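Local coordinates for protein light Chain (Clostridium botulinum, PDB 6BVD) that acts as the zinc metalloprotease domain of a mosaic botulinum neurotoxin, probably cleaving a neuronal SNARE protein needed for neurotransmitter release, at residues 45-50 / 87-92; 50-55 / 156-161; 97-102 / 385-390; 108-113 / 228-233. All coordinates share one frame; numbering follows the deposited sequence.

Contact 1 of 4, residues 45-50 / 87-92; sequences VWIIPE and NKYLQI
Pro49, which packs on both Tyr89 and Leu90, is the centre of an inverse gamma turn closed by Glu50 N donating to Ile48 O at 2.7 Å. The turn places the proline ring where the chain leaves strand 45-48, against helix 83-100. Its CB lies 3.6 Å from Tyr89 CD2, approaching the phenol ring obliquely, while its CG meets Leu90 CD2 at 3.8 Å. Ile47 supplies the second patch through CG2, which touches the Tyr89 ring at its edge, near the ring plane, 4.0 Å from CE2. The same methyl is 3.9 Å from Leu90 CD2, the two side chains running past each other in opposite directions. Tyr89 reaches the strand because its CG stands opposite the backbone N (chi1 179°), which carries the ring outward from the helix. Its hydroxyl passes beyond the two segments and bonds to Phe197 O, while Ile48 turns its side chain to the other side of the strand, onto Ile24 and Trp158. Between strand and helix the contact is therefore purely apolar and buried: one methyl and a proline ring hold the helix against the mixed sheet, and the phenol oxygen, the polar end of this cluster, is satisfied by a main-chain carbonyl.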
# COMPACT_ATOMS: atom_id res chain seq x y z
N VAL A 45 -17.45 -5.55 9.61
CA VAL A 45 -17.49 -6.20 8.29
C VAL A 45 -16.71 -7.50 8.35
O VAL A 45 -15.50 -7.53 8.68
CB VAL A 45 -16.90 -5.28 7.15
CG1 VAL A 45 -17.06 -5.95 5.80
CG2 VAL A 45 -17.58 -3.95 7.13
N TRP A 46 -17.39 -8.59 8.04
CA TRP A 46 -16.78 -9.91 8.09
C TRP A 46 -16.69 -10.49 6.72
O TRP A 46 -17.62 -10.34 5.92
CB TRP A 46 -17.60 -10.88 8.99
CG TRP A 46 -17.53 -10.46 10.41
CD1 TRP A 46 -18.31 -9.55 11.02
CD2 TRP A 46 -16.55 -10.90 11.38
NE1 TRP A 46 -17.90 -9.40 12.35
CE2 TRP A 46 -16.82 -10.22 12.58
CE3 TRP A 46 -15.49 -11.82 11.35
CZ2 TRP A 46 -16.07 -10.43 13.77
CZ3 TRP A 46 -14.73 -12.03 12.53
CH2 TRP A 46 -15.03 -11.32 13.71
N ILE A 47 -15.59 -11.18 6.45
CA ILE A 47 -15.47 -11.96 5.22
C ILE A 47 -15.47 -13.46 5.49
O ILE A 47 -14.69 -13.95 6.33
CB ILE A 47 -14.18 -11.59 4.45
CG1 ILE A 47 -14.18 -10.09 4.15
CG2 ILE A 47 -14.03 -12.45 3.16
CD1 ILE A 47 -12.90 -9.56 3.56
N ILE A 48 -16.33 -14.18 4.76
CA ILE A 48 -16.22 -15.63 4.71
C ILE A 48 -15.75 -16.05 3.32
O ILE A 48 -16.55 -16.08 2.37
CB ILE A 48 -17.54 -16.33 5.06
CG1 ILE A 48 -18.02 -15.87 6.45
CG2 ILE A 48 -17.37 -17.86 4.94
CD1 ILE A 48 -19.43 -16.35 6.83
N PRO A 49 -14.46 -16.38 3.18
CA PRO A 49 -13.91 -16.55 1.82
C PRO A 49 -14.23 -17.92 1.22
O PRO A 49 -13.35 -18.71 0.92
CB PRO A 49 -12.42 -16.35 2.03
CG PRO A 49 -12.19 -16.96 3.42
CD PRO A 49 -13.44 -16.60 4.22
N GLU A 50 -15.52 -18.21 1.10
CA GLU A 50 -16.03 -19.44 0.56
C GLU A 50 -17.12 -19.14 -0.46
O GLU A 50 -17.74 -18.06 -0.40
CB GLU A 50 -16.60 -20.36 1.67
CG GLU A 50 -15.59 -20.68 2.78
CD GLU A 50 -16.12 -21.65 3.81
OE1 GLU A 50 -16.93 -22.53 3.43
OE2 GLU A 50 -15.73 -21.53 5.00
N ASN A 87 -7.16 -18.28 0.88
CA ASN A 87 -6.22 -17.31 1.40
C ASN A 87 -5.90 -16.24 0.34
O ASN A 87 -5.77 -15.07 0.65
CB ASN A 87 -4.94 -17.99 1.86
CG ASN A 87 -3.94 -17.00 2.44
OD1 ASN A 87 -4.19 -16.40 3.49
ND2 ASN A 87 -2.84 -16.78 1.75
N LYS A 88 -5.79 -16.67 -0.91
CA LYS A 88 -5.53 -15.73 -1.99
C LYS A 88 -6.68 -14.72 -2.08
O LYS A 88 -6.43 -13.52 -2.15
CB LYS A 88 -5.35 -16.47 -3.32
CG LYS A 88 -4.77 -15.57 -4.40
CD LYS A 88 -4.92 -16.18 -5.79
CE LYS A 88 -4.32 -15.25 -6.85
NZ LYS A 88 -4.47 -15.83 -8.21
N TYR A 89 -7.92 -15.23 -2.01
CA TYR A 89 -9.14 -14.42 -2.01
C TYR A 89 -9.11 -13.40 -0.86
O TYR A 89 -9.44 -12.22 -1.04
CB TYR A 89 -10.41 -15.35 -1.91
CG TYR A 89 -11.71 -14.61 -1.88
CD1 TYR A 89 -12.51 -14.51 -3.02
CD2 TYR A 89 -12.16 -14.02 -0.69
CE1 TYR A 89 -13.71 -13.81 -2.99
CE2 TYR A 89 -13.35 -13.34 -0.65
CZ TYR A 89 -14.13 -13.24 -1.79
OH TYR A 89 -15.31 -12.56 -1.72
N LEU A 90 -8.75 -13.85 0.33
CA LEU A 90 -8.61 -12.96 1.48
C LEU A 90 -7.58 -11.83 1.19
O LEU A 90 -7.83 -10.68 1.48
CB LEU A 90 -8.14 -13.72 2.70
CG LEU A 90 -9.19 -14.47 3.51
CD1 LEU A 90 -8.54 -14.97 4.83
CD2 LEU A 90 -10.39 -13.58 3.78
N GLN A 91 -6.42 -12.18 0.65
CA GLN A 91 -5.40 -11.15 0.42
C GLN A 91 -5.83 -10.12 -0.63
O GLN A 91 -5.41 -8.96 -0.58
CB GLN A 91 -4.06 -11.77 0.00
CG GLN A 91 -3.58 -12.85 0.96
CD GLN A 91 -3.60 -12.42 2.42
OE1 GLN A 91 -3.08 -11.38 2.78
NE2 GLN A 91 -4.21 -13.27 3.27
N ILE A 92 -6.58 -10.55 -1.63
CA ILE A 92 -7.04 -9.62 -2.64
C ILE A 92 -8.06 -8.69 -2.00
O ILE A 92 -8.03 -7.49 -2.23
CB ILE A 92 -7.65 -10.40 -3.84
CG1 ILE A 92 -6.53 -11.20 -4.50
CG2 ILE A 92 -8.43 -9.47 -4.79
CD1 ILE A 92 -7.01 -12.15 -5.59

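Contact 2 of 4, residues 50-55 / 156-161; sequences ERYRLG and IIWGPG
Arg51 curls round Pro160 O from CB to CD, bent at chi2 (-71°) and again at chi3. CB lies 3.5 Å from that oxygen, CG a little farther off, and CD comes within 3.3 Å of it. NE donates to Pro160 O at 3.0 Å and, more loosely, to Gly161 O. Beyond CZ, NH2 meets Gly161 O at 2.8 Å with an N-H...O angle of 158°, so NE and NH2 grip one carbonyl side-on. Both oxygens lie close to the guanidinium plane, although the nitrogens stand above the carbonyl planes. NH1 turns the other way, to Asp76 O and Tyr79 O. Pro160 O is held twice: Tyr52 N reaches it at 3.1 Å from the face opposite to that used by Arg51 NE. Tyr52 then points its ring edge at the indole of Trp158 in a T-shaped stack, planes 83° apart and centroid 5.1 Å from that of the five-membered ring; CD1 is the touching atom, 3.7 Å from Trp158 CG. Gly159 N adds a weak bond to Glu50 O. The buried guanidinium thus spends its N-H groups on main-chain carbonyls of two separate stretches of chain, whose dipoles probably help to stabilise its charge, and it fixes the chain leaving strand 155-158 against the chain leaving strand 45-48.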
# COMPACT_ATOMS: atom_id res chain seq x y z
N GLU A 50 -15.52 -18.21 1.10
CA GLU A 50 -16.03 -19.44 0.56
C GLU A 50 -17.12 -19.14 -0.46
O GLU A 50 -17.74 -18.06 -0.40
CB GLU A 50 -16.60 -20.36 1.67
CG GLU A 50 -15.59 -20.68 2.78
CD GLU A 50 -16.12 -21.65 3.81
OE1 GLU A 50 -16.93 -22.53 3.43
OE2 GLU A 50 -15.73 -21.53 5.00
N ARG A 51 -17.42 -20.13 -1.30
CA ARG A 51 -18.54 -20.00 -2.24
C ARG A 51 -19.86 -19.86 -1.51
O ARG A 51 -20.13 -20.55 -0.49
CB ARG A 51 -18.63 -21.20 -3.21
CG ARG A 51 -17.38 -21.47 -4.03
CD ARG A 51 -17.13 -20.42 -5.13
NE ARG A 51 -18.11 -20.46 -6.23
CZ ARG A 51 -17.99 -21.24 -7.30
NH1 ARG A 51 -16.95 -22.08 -7.40
NH2 ARG A 51 -18.90 -21.19 -8.29
N TYR A 52 -20.69 -18.95 -2.01
CA TYR A 52 -22.04 -18.78 -1.48
C TYR A 52 -22.93 -19.91 -1.98
O TYR A 52 -23.08 -20.09 -3.20
CB TYR A 52 -22.61 -17.41 -1.89
CG TYR A 52 -23.93 -17.09 -1.24
CD1 TYR A 52 -23.98 -16.37 -0.05
CD2 TYR A 52 -25.12 -17.52 -1.81
CE1 TYR A 52 -25.20 -16.08 0.55
CE2 TYR A 52 -26.34 -17.25 -1.21
CZ TYR A 52 -26.38 -16.55 -0.04
OH TYR A 52 -27.61 -16.28 0.51
N ARG A 53 -23.54 -20.65 -1.06
CA ARG A 53 -24.36 -21.82 -1.41
C ARG A 53 -25.78 -21.81 -0.84
O ARG A 53 -26.61 -22.63 -1.25
CB ARG A 53 -23.68 -23.12 -0.96
CG ARG A 53 -22.29 -23.26 -1.51
CD ARG A 53 -21.69 -24.63 -1.22
NE ARG A 53 -20.37 -24.73 -1.80
CZ ARG A 53 -20.12 -25.03 -3.07
NH1 ARG A 53 -21.13 -25.26 -3.91
NH2 ARG A 53 -18.87 -25.08 -3.50
N LEU A 54 -26.08 -20.89 0.06
CA LEU A 54 -27.38 -20.98 0.74
C LEU A 54 -28.61 -20.85 -0.19
O LEU A 54 -28.77 -19.86 -0.91
CB LEU A 54 -27.47 -19.95 1.85
CG LEU A 54 -28.85 -20.08 2.49
CD1 LEU A 54 -28.82 -21.07 3.65
CD2 LEU A 54 -29.35 -18.74 2.93
N GLY A 55 -29.50 -21.84 -0.13
CA GLY A 55 -30.74 -21.79 -0.90
C GLY A 55 -30.56 -22.05 -2.38
O GLY A 55 -31.48 -21.85 -3.18
N ILE A 156 -21.65 -9.04 5.85
CA ILE A 156 -20.89 -10.26 5.66
C ILE A 156 -20.70 -10.48 4.17
O ILE A 156 -21.68 -10.56 3.41
CB ILE A 156 -21.63 -11.47 6.28
CG1 ILE A 156 -21.86 -11.21 7.78
CG2 ILE A 156 -20.85 -12.75 5.99
CD1 ILE A 156 -22.73 -12.27 8.44
N ILE A 157 -19.44 -10.59 3.77
CA ILE A 157 -19.06 -10.78 2.37
C ILE A 157 -18.65 -12.21 2.15
O ILE A 157 -17.82 -12.70 2.89
CB ILE A 157 -17.88 -9.86 1.93
CG1 ILE A 157 -18.20 -8.37 2.19
CG2 ILE A 157 -17.55 -10.14 0.41
CD1 ILE A 157 -16.94 -7.38 1.97
N TRP A 158 -19.26 -12.86 1.16
CA TRP A 158 -18.90 -14.21 0.70
C TRP A 158 -18.25 -14.17 -0.69
O TRP A 158 -18.43 -13.22 -1.44
CB TRP A 158 -20.14 -15.10 0.57
CG TRP A 158 -20.94 -15.30 1.78
CD1 TRP A 158 -21.76 -14.40 2.38
CD2 TRP A 158 -21.08 -16.53 2.50
NE1 TRP A 158 -22.37 -14.99 3.47
CE2 TRP A 158 -21.97 -16.29 3.56
CE3 TRP A 158 -20.53 -17.80 2.35
CZ2 TRP A 158 -22.35 -17.30 4.47
CZ3 TRP A 158 -20.87 -18.79 3.27
CH2 TRP A 158 -21.76 -18.52 4.33
N GLY A 159 -17.61 -15.28 -1.05
CA GLY A 159 -17.18 -15.52 -2.43
C GLY A 159 -18.38 -15.73 -3.33
O GLY A 159 -19.50 -15.68 -2.87
N PRO A 160 -18.15 -15.93 -4.63
CA PRO A 160 -19.29 -16.06 -5.55
C PRO A 160 -20.16 -17.30 -5.39
O PRO A 160 -19.71 -18.33 -4.86
CB PRO A 160 -18.62 -16.12 -6.93
CG PRO A 160 -17.25 -16.64 -6.65
CD PRO A 160 -16.86 -16.02 -5.34
N GLY A 161 -21.39 -17.17 -5.87
CA GLY A 161 -22.24 -18.33 -6.13
C GLY A 161 -21.81 -19.07 -7.40
O GLY A 161 -20.62 -19.06 -7.75

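Contact 3 of 4, residues 97-102 / 385-390; sequences FKRINS and SIYTEV. With CA (calcium ion), chain C.
A calcium site shared between two subunits includes Glu389, whose CG rests on Lys98 CB (3.9 Å) near the C-terminal end of helix 83-100. A bend at chi2 (86°) swings the carboxylate round to the metal, which it clasps with both oxygens: OE1 at 2.5 Å and OE2 at 2.8 Å from the calcium ion. Asp384 of the same chain, and Asp384 and Glu389 of the second subunit, are also ligands. Lys98 NZ stays 4.4 Å from Glu389 OE2, too far to pair, and may slightly temper the negative charge there. Arg99 fastens the backbone of the same glutamate. Its NH1 donates to Glu389 O at 3.1 Å, with an N-H...O angle of 158°; the oxygen lies near the guanidinium plane, but the nitrogen stands above the plane of the carbonyl. A water accepts from Arg99 NH2 at 2.9 Å and passes a longer bond on to Val390 O. Tyr387 crosses the arginine at about a right angle, ring and guanidinium planes 89° apart, its OH 3.4 Å from Arg99 CD. Asp221 gathers these two polar ends, forming a salt bridge with Arg99 NH2 and a hydrogen bond with Tyr387 OH. Just past the helix, Ser102 N and OG both donate to Arg99 O. A glutamate that chelates calcium through both carboxylate oxygens, while an arginine holds its backbone carbonyl, is here part of an inter-subunit metal site.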
# COMPACT_ATOMS: atom_id res chain seq x y z
N PHE A 97 -9.77 -3.34 -0.07
CA PHE A 97 -10.19 -2.45 0.99
C PHE A 97 -9.12 -1.37 1.25
O PHE A 97 -9.48 -0.22 1.48
CB PHE A 97 -10.52 -3.23 2.28
CG PHE A 97 -11.96 -3.69 2.35
CD1 PHE A 97 -12.92 -2.94 3.00
CD2 PHE A 97 -12.35 -4.87 1.73
CE1 PHE A 97 -14.26 -3.37 3.06
CE2 PHE A 97 -13.67 -5.34 1.79
CZ PHE A 97 -14.65 -4.58 2.44
N LYS A 98 -7.83 -1.74 1.19
CA LYS A 98 -6.76 -0.74 1.32
C LYS A 98 -6.80 0.26 0.16
O LYS A 98 -6.44 1.42 0.35
CB LYS A 98 -5.37 -1.39 1.42
CG LYS A 98 -5.11 -2.03 2.80
CD LYS A 98 -3.65 -2.36 3.10
CE LYS A 98 -3.23 -3.74 2.57
NZ LYS A 98 -1.88 -4.22 3.01
N ARG A 99 -7.16 -0.20 -1.03
CA ARG A 99 -7.27 0.73 -2.18
C ARG A 99 -8.41 1.73 -1.90
O ARG A 99 -8.24 2.94 -2.00
CB ARG A 99 -7.49 -0.07 -3.47
CG ARG A 99 -7.86 0.78 -4.74
CD ARG A 99 -7.16 0.23 -5.96
NE ARG A 99 -7.51 0.95 -7.20
CZ ARG A 99 -7.14 2.19 -7.49
NH1 ARG A 99 -6.41 2.92 -6.64
NH2 ARG A 99 -7.52 2.73 -8.66
N ILE A 100 -9.57 1.22 -1.49
CA ILE A 100 -10.71 2.07 -1.18
C ILE A 100 -10.35 3.07 -0.09
O ILE A 100 -10.72 4.26 -0.14
CB ILE A 100 -11.94 1.23 -0.76
CG1 ILE A 100 -12.42 0.34 -1.92
CG2 ILE A 100 -13.02 2.15 -0.33
CD1 ILE A 100 -13.47 -0.74 -1.54
N ASN A 101 -9.59 2.61 0.90
CA ASN A 101 -9.22 3.48 2.01
C ASN A 101 -8.05 4.41 1.67
O ASN A 101 -7.58 5.11 2.54
CB ASN A 101 -8.86 2.62 3.27
CG ASN A 101 -9.32 3.26 4.57
OD1 ASN A 101 -10.31 3.99 4.61
ND2 ASN A 101 -8.59 2.97 5.67
N SER A 102 -7.59 4.43 0.41
CA SER A 102 -6.39 5.25 0.08
C SER A 102 -6.75 6.67 -0.35
O SER A 102 -5.86 7.53 -0.48
CB SER A 102 -5.51 4.60 -1.01
OG SER A 102 -6.15 4.67 -2.30
N SER A 385 3.49 -4.68 -9.50
CA SER A 385 3.87 -4.17 -10.84
C SER A 385 2.70 -4.19 -11.85
O SER A 385 2.84 -3.64 -12.96
CB SER A 385 5.04 -4.97 -11.42
OG SER A 385 4.69 -6.30 -11.72
N ILE A 386 1.57 -4.80 -11.47
CA ILE A 386 0.38 -4.91 -12.34
C ILE A 386 -0.78 -4.06 -11.80
O ILE A 386 -1.45 -3.33 -12.52
CB ILE A 386 -0.11 -6.39 -12.45
CG1 ILE A 386 0.99 -7.28 -13.03
CG2 ILE A 386 -1.45 -6.51 -13.20
CD1 ILE A 386 1.39 -6.91 -14.42
N TYR A 387 -1.00 -4.17 -10.49
CA TYR A 387 -2.10 -3.52 -9.85
C TYR A 387 -1.66 -3.05 -8.46
O TYR A 387 -1.14 -3.85 -7.70
CB TYR A 387 -3.27 -4.52 -9.74
CG TYR A 387 -4.53 -3.96 -9.16
CD1 TYR A 387 -5.45 -3.33 -9.96
CD2 TYR A 387 -4.84 -4.13 -7.80
CE1 TYR A 387 -6.62 -2.83 -9.45
CE2 TYR A 387 -6.03 -3.62 -7.28
CZ TYR A 387 -6.93 -2.99 -8.11
OH TYR A 387 -8.14 -2.51 -7.62
N THR A 388 -1.85 -1.78 -8.13
CA THR A 388 -1.44 -1.30 -6.79
C THR A 388 -2.59 -0.77 -5.96
O THR A 388 -3.63 -0.32 -6.49
CB THR A 388 -0.40 -0.17 -6.86
OG1 THR A 388 -0.96 0.99 -7.52
CG2 THR A 388 0.86 -0.65 -7.55
N GLU A 389 -2.42 -0.77 -4.63
CA GLU A 389 -3.41 -0.08 -3.76
C GLU A 389 -3.68 1.37 -4.17
O GLU A 389 -4.82 1.80 -4.24
CB GLU A 389 -2.92 -0.05 -2.29
CG GLU A 389 -2.86 -1.44 -1.60
CD GLU A 389 -1.56 -2.21 -1.82
OE1 GLU A 389 -0.61 -1.77 -2.55
OE2 GLU A 389 -1.47 -3.32 -1.26
N VAL A 390 -2.62 2.14 -4.40
CA VAL A 390 -2.74 3.59 -4.59
C VAL A 390 -3.26 3.94 -5.99
O VAL A 390 -3.99 4.94 -6.14
CB VAL A 390 -1.36 4.33 -4.31
CG1 VAL A 390 -0.25 3.86 -5.24
CG2 VAL A 390 -1.49 5.86 -4.36
CA CA C . 1.03 -3.67 -2.44
O HOH W 1 -6.47 5.44 -8.20

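Contact 4 of 4, residues 108-113 / 228-233; sequences ILLEEI and HELIHV. With ACT (acetate ion), chain F.
The apolar contacts centre on Leu230, which helix 222-237 presents to helix 104-115. Its CB faces Leu109 CD2 at 4.2 Å and its CD1 meets Leu110 CD2 at 3.8 Å, each pair of side chains meeting at a slant. One turn further on, Ile113 pushes its CD1 methyl between the Leu230 carbonyl and Val233: it lies 3.6 Å from Leu230 O and 3.7 Å from Val233 CG1, the isoleucine and valine side chains crossing at about a right angle. Val233 turns CG1 to this methyl because that branch is opposite its backbone N (chi1 169°). These side chains fill the space between the axes of segments 108-113 and 228-233, which are 10.4 Å apart at closest approach and differ in direction by 37°.

Polar and metal contacts belong to the other side of helix 222-237. His228 points away from Leu109 and Ile113, and with His232 and Glu266 it binds the zinc ion. His232 uses its second ring nitrogen as well: ND1 donates almost straight, at 174°, to acetate OXT 2.8 Å away, in the ring plane. The acetate, probably from the crystallisation liquor, also bonds to His235 ND1 and Ile242 N. Glu229, between the histidines in sequence, bonds to Thr169 OG1. A helix with leucine and valine packed inward and HExxH histidines turned to zinc, completed by a distant glutamate, is the active-site architecture of the gluzincin metalloproteases.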
# COMPACT_ATOMS: atom_id res chain seq x y z
N ILE A 108 -14.54 7.99 3.33
CA ILE A 108 -15.84 8.43 3.82
C ILE A 108 -16.86 7.29 3.60
O ILE A 108 -17.69 7.00 4.48
CB ILE A 108 -16.32 9.73 3.10
CG1 ILE A 108 -15.32 10.88 3.25
CG2 ILE A 108 -17.64 10.18 3.66
CD1 ILE A 108 -15.12 11.32 4.65
N LEU A 109 -16.81 6.63 2.43
CA LEU A 109 -17.68 5.45 2.20
C LEU A 109 -17.49 4.34 3.28
O LEU A 109 -18.47 3.83 3.85
CB LEU A 109 -17.40 4.85 0.83
CG LEU A 109 -18.13 3.53 0.52
CD1 LEU A 109 -19.65 3.72 0.58
CD2 LEU A 109 -17.74 3.08 -0.87
N LEU A 110 -16.24 3.99 3.56
CA LEU A 110 -15.99 2.93 4.55
C LEU A 110 -16.42 3.32 5.98
O LEU A 110 -16.92 2.44 6.73
CB LEU A 110 -14.53 2.52 4.54
CG LEU A 110 -14.07 1.81 3.26
CD1 LEU A 110 -12.60 1.30 3.41
CD2 LEU A 110 -15.00 0.67 2.88
N GLU A 111 -16.28 4.61 6.34
CA GLU A 111 -16.78 5.12 7.64
C GLU A 111 -18.31 4.98 7.76
O GLU A 111 -18.85 4.65 8.83
CB GLU A 111 -16.38 6.60 7.86
CG GLU A 111 -14.90 6.83 8.12
CD GLU A 111 -14.44 8.27 7.85
OE1 GLU A 111 -15.29 9.18 7.73
OE2 GLU A 111 -13.20 8.49 7.75
N GLU A 112 -19.02 5.22 6.66
CA GLU A 112 -20.46 4.98 6.65
C GLU A 112 -20.80 3.52 6.83
O GLU A 112 -21.71 3.20 7.58
CB GLU A 112 -21.10 5.48 5.32
CG GLU A 112 -21.17 6.98 5.23
CD GLU A 112 -22.26 7.54 6.09
OE1 GLU A 112 -23.18 6.79 6.44
OE2 GLU A 112 -22.21 8.72 6.42
N ILE A 113 -20.11 2.65 6.12
CA ILE A 113 -20.35 1.21 6.25
C ILE A 113 -20.12 0.72 7.70
O ILE A 113 -20.75 -0.24 8.17
CB ILE A 113 -19.47 0.43 5.27
CG1 ILE A 113 -19.90 0.73 3.81
CG2 ILE A 113 -19.61 -1.04 5.50
CD1 ILE A 113 -21.35 0.32 3.51
N HIS A 228 -19.20 -0.26 -5.82
CA HIS A 228 -20.55 -0.32 -6.36
C HIS A 228 -21.43 -1.20 -5.45
O HIS A 228 -22.49 -0.79 -5.07
CB HIS A 228 -20.50 -0.86 -7.79
CG HIS A 228 -21.83 -0.97 -8.44
ND1 HIS A 228 -22.34 -0.01 -9.30
CD2 HIS A 228 -22.80 -1.91 -8.30
CE1 HIS A 228 -23.54 -0.39 -9.70
NE2 HIS A 228 -23.85 -1.53 -9.11
N GLU A 229 -20.94 -2.38 -5.05
CA GLU A 229 -21.71 -3.25 -4.14
C GLU A 229 -21.85 -2.59 -2.74
O GLU A 229 -22.88 -2.68 -2.10
CB GLU A 229 -21.06 -4.64 -4.02
CG GLU A 229 -21.12 -5.41 -5.33
CD GLU A 229 -22.53 -5.39 -5.99
OE1 GLU A 229 -23.51 -5.87 -5.36
OE2 GLU A 229 -22.67 -4.95 -7.15
N LEU A 230 -20.81 -1.91 -2.27
CA LEU A 230 -20.89 -1.22 -0.97
C LEU A 230 -21.92 -0.10 -0.97
O LEU A 230 -22.50 0.22 0.07
CB LEU A 230 -19.52 -0.67 -0.55
CG LEU A 230 -18.52 -1.72 -0.08
CD1 LEU A 230 -17.20 -1.09 0.31
CD2 LEU A 230 -19.13 -2.52 1.11
N ILE A 231 -22.19 0.48 -2.13
CA ILE A 231 -23.23 1.49 -2.19
C ILE A 231 -24.62 0.87 -1.94
O ILE A 231 -25.44 1.46 -1.23
CB ILE A 231 -23.17 2.24 -3.52
CG1 ILE A 231 -21.87 3.04 -3.57
CG2 ILE A 231 -24.40 3.10 -3.69
CD1 ILE A 231 -21.55 3.59 -5.00
N HIS A 232 -24.88 -0.30 -2.54
CA HIS A 232 -26.10 -1.07 -2.26
C HIS A 232 -26.21 -1.44 -0.76
O HIS A 232 -27.30 -1.43 -0.20
CB HIS A 232 -26.14 -2.37 -3.08
CG HIS A 232 -26.37 -2.20 -4.56
ND1 HIS A 232 -27.39 -1.44 -5.08
CD2 HIS A 232 -25.73 -2.75 -5.62
CE1 HIS A 232 -27.36 -1.50 -6.40
NE2 HIS A 232 -26.36 -2.30 -6.75
N VAL A 233 -25.10 -1.85 -0.15
CA VAL A 233 -25.08 -2.18 1.30
C VAL A 233 -25.52 -0.96 2.08
O VAL A 233 -26.39 -1.01 2.93
CB VAL A 233 -23.65 -2.58 1.73
CG1 VAL A 233 -23.48 -2.68 3.32
CG2 VAL A 233 -23.21 -3.80 1.03
C ACT F . -30.51 -0.51 -3.72
O ACT F . -31.46 0.09 -3.18
OXT ACT F . -29.37 0.01 -3.73
CH3 ACT F . -30.73 -1.86 -4.36

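From the N terminus, contact 1 closes the first and shortest loop, bringing helix 83-100 onto strand 45-48. Contact 2 opens at Glu50, which it shares with contact 1, and crosses it by closing only at 156-161, on and just after strand 155-158, the neighbour of 45-48 in the mixed sheet. Contact 3 opens further along helix 83-100, after contact 1 has closed; it crosses contact 2 and spans most of the chain to reach 385-390. Contact 4 lies wholly within that span, also crosses contact 2, and joins the next helix, 104-115, to the zinc helix. Ile100 packs on Leu110 and Leu230, linking contacts 3 and 4, so sheet, calcium loop and active-site helix meet around helices 83-100 and 104-115.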